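Protein (soluble lytic transglycosylase SLT70) (Escherichia coli, PDB 1QSA) cleaves the glycosidic bonds between N-acetylmuramic acid and N-acetylglucosamine in peptidoglycan, forming a 1,6-anhydro bond in the N-acetylmuramic acid residue. Local coordinates at residues 473-478 with 493-498. Sequence-based numbering, arbitrary orientation.
Sequences AIARQE and GLMQIM. With SO4 (sulfate ion), chain H.
Glu478, Ala475 and Ile474 on helix 468-479 pack against the Gly493-Gln496 turn, a mostly buried helix-on-loop contact in the lysozyme-like catalytic domain, with no direct hydrogen bond between the two segments. The nearest pair of CA atoms is Ala475 and Met495, 4.7 Å apart, consistent with the small side chain of Ala475, whose CB lies 4.0 Å from Met495 CG. Met495 then bends at its last torsion, which brings CE to 3.9 Å from Ile474 CG2, the two side chains crossing at about a right angle. Two acceptors, Ala475 O and Leu494 O, come within 3.3 Å of each other; Ser479 OG lies in hydrogen-bonding position to both, and its one hydroxyl proton can serve either oxygen.

Glu478, the predicted active-site residue of this Slt-type domain, borders the same turn. Its CG stands anti to its own carbonyl carbon (chi1 -67°), and the chain bends at chi2, so that its side chain crosses Gln496 at a slant: OE1 is 3.4 Å from Gln496 CB, while OE2 is hydrogen-bonded by Tyr587. The carboxylate and the Gln496 amide are inclined by 41°, and the amide is engaged by its own turn. NE2 donates to Gly493 O at 3.0 Å, almost straight (176°) and onto a lone pair in the carbonyl plane; Gln496 N uses the same oxygen to close the type I turn, which leads into a G1 beta bulge at Gln496 and Ile497. Remote from this interface, Arg476 directs NH1 and NH2 to one sulfate oxygen, O3, and Arg448 also binds that ion.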
loop_
_atom_site.group_PDB
_atom_site.type_symbol
_atom_site.label_atom_id
_atom_site.label_comp_id
_atom_site.label_asym_id
_atom_site.label_seq_id
_atom_site.Cartn_x
_atom_site.Cartn_y
_atom_site.Cartn_z
ATOM N N ALA A 473 -9.281 16.982 -0.151
ATOM C CA ALA A 473 -8.952 15.948 0.836
ATOM C C ALA A 473 -8.922 14.581 0.152
ATOM O O ALA A 473 -8.049 13.761 0.434
ATOM C CB ALA A 473 -9.984 15.933 1.967
ATOM N N ILE A 474 -9.915 14.321 -0.695
ATOM C CA ILE A 474 -9.997 13.045 -1.418
ATOM C C ILE A 474 -8.762 12.869 -2.310
ATOM O O ILE A 474 -8.108 11.817 -2.296
ATOM C CB ILE A 474 -11.321 12.966 -2.245
ATOM C CG1 ILE A 474 -12.527 12.789 -1.298
ATOM C CG2 ILE A 474 -11.261 11.827 -3.297
ATOM C CD1 ILE A 474 -12.742 11.344 -0.791
ATOM N N ALA A 475 -8.415 13.911 -3.065
ATOM C CA ALA A 475 -7.239 13.841 -3.938
ATOM C C ALA A 475 -5.944 13.625 -3.143
ATOM O O ALA A 475 -5.085 12.823 -3.529
ATOM C CB ALA A 475 -7.142 15.106 -4.780
ATOM N N ARG A 476 -5.814 14.331 -2.016
ATOM C CA ARG A 476 -4.632 14.209 -1.165
ATOM C C ARG A 476 -4.476 12.764 -0.682
ATOM O O ARG A 476 -3.385 12.195 -0.730
ATOM C CB ARG A 476 -4.745 15.176 0.021
ATOM C CG ARG A 476 -3.728 14.939 1.148
ATOM C CD ARG A 476 -2.294 15.146 0.692
ATOM N NE ARG A 476 -1.352 14.999 1.804
ATOM C CZ ARG A 476 -0.948 13.840 2.308
ATOM N NH1 ARG A 476 -1.370 12.696 1.777
ATOM N NH2 ARG A 476 -0.072 13.826 3.314
ATOM N N GLN A 477 -5.587 12.156 -0.272
ATOM C CA GLN A 477 -5.567 10.778 0.196
ATOM C C GLN A 477 -5.239 9.817 -0.941
ATOM O O GLN A 477 -4.425 8.904 -0.772
ATOM C CB GLN A 477 -6.923 10.399 0.808
ATOM C CG GLN A 477 -7.167 8.888 0.944
ATOM C CD GLN A 477 -6.212 8.207 1.899
ATOM O OE1 GLN A 477 -5.758 8.800 2.874
ATOM N NE2 GLN A 477 -5.891 6.950 1.618
ATOM N N GLU A 478 -5.851 10.051 -2.097
ATOM C CA GLU A 478 -5.675 9.157 -3.244
ATOM C C GLU A 478 -4.292 9.134 -3.889
ATOM O O GLU A 478 -3.696 8.061 -4.081
ATOM C CB GLU A 478 -6.717 9.480 -4.338
ATOM C CG GLU A 478 -8.179 9.178 -3.958
ATOM C CD GLU A 478 -8.472 7.687 -3.822
ATOM O OE1 GLU A 478 -7.552 6.861 -4.011
ATOM O OE2 GLU A 478 -9.644 7.336 -3.543
ATOM N N GLY A 493 -4.024 8.978 -11.753
ATOM C CA GLY A 493 -3.975 10.381 -11.408
ATOM C C GLY A 493 -4.343 10.877 -10.035
ATOM O O GLY A 493 -4.447 10.103 -9.083
ATOM N N LEU A 494 -4.639 12.177 -9.987
ATOM C CA LEU A 494 -4.909 12.876 -8.731
ATOM C C LEU A 494 -5.979 12.280 -7.863
ATOM O O LEU A 494 -5.799 12.178 -6.654
ATOM C CB LEU A 494 -5.223 14.354 -8.984
ATOM C CG LEU A 494 -4.063 15.222 -9.503
ATOM C CD1 LEU A 494 -4.609 16.608 -9.848
ATOM C CD2 LEU A 494 -2.918 15.304 -8.477
ATOM N N MET A 495 -7.058 11.823 -8.490
ATOM C CA MET A 495 -8.162 11.247 -7.729
ATOM C C MET A 495 -8.285 9.735 -7.912
ATOM O O MET A 495 -9.289 9.133 -7.524
ATOM C CB MET A 495 -9.460 12.002 -8.040
ATOM C CG MET A 495 -9.332 13.481 -7.659
ATOM S SD MET A 495 -10.818 14.454 -7.894
ATOM C CE MET A 495 -11.843 13.813 -6.545
ATOM N N GLN A 496 -7.216 9.137 -8.454
ATOM C CA GLN A 496 -7.114 7.688 -8.650
ATOM C C GLN A 496 -8.374 7.078 -9.241
ATOM O O GLN A 496 -9.004 6.180 -8.667
ATOM C CB GLN A 496 -6.711 7.023 -7.326
ATOM C CG GLN A 496 -5.232 7.284 -6.951
ATOM C CD GLN A 496 -4.292 6.520 -7.854
ATOM O OE1 GLN A 496 -4.068 5.323 -7.664
ATOM N NE2 GLN A 496 -3.771 7.191 -8.870
ATOM N N ILE A 497 -8.716 7.598 -10.409
ATOM C CA ILE A 497 -9.902 7.200 -11.147
ATOM C C ILE A 497 -9.650 5.952 -11.986
ATOM O O ILE A 497 -8.685 5.893 -12.745
ATOM C CB ILE A 497 -10.343 8.351 -12.073
ATOM C CG1 ILE A 497 -10.614 9.619 -11.245
ATOM C CG2 ILE A 497 -11.644 7.982 -12.783
ATOM C CD1 ILE A 497 -10.811 10.863 -12.114
ATOM N N MET A 498 -10.516 4.948 -11.815
ATOM C CA MET A 498 -10.426 3.702 -12.590
ATOM C C MET A 498 -11.018 3.983 -13.982
ATOM O O MET A 498 -11.947 4.776 -14.120
ATOM C CB MET A 498 -11.215 2.585 -11.892
ATOM C CG MET A 498 -10.560 2.048 -10.608
ATOM S SD MET A 498 -9.062 1.121 -10.935
ATOM C CE MET A 498 -9.748 -0.417 -11.614
HETATM S S SO4 H . 0.520 10.719 4.871
HETATM O O1 SO4 H . -0.610 11.297 5.623
HETATM O O2 SO4 H . 0.558 9.260 5.079
HETATM O O3 SO4 H . 0.347 11.005 3.437
HETATM O O4 SO4 H . 1.776 11.320 5.346
#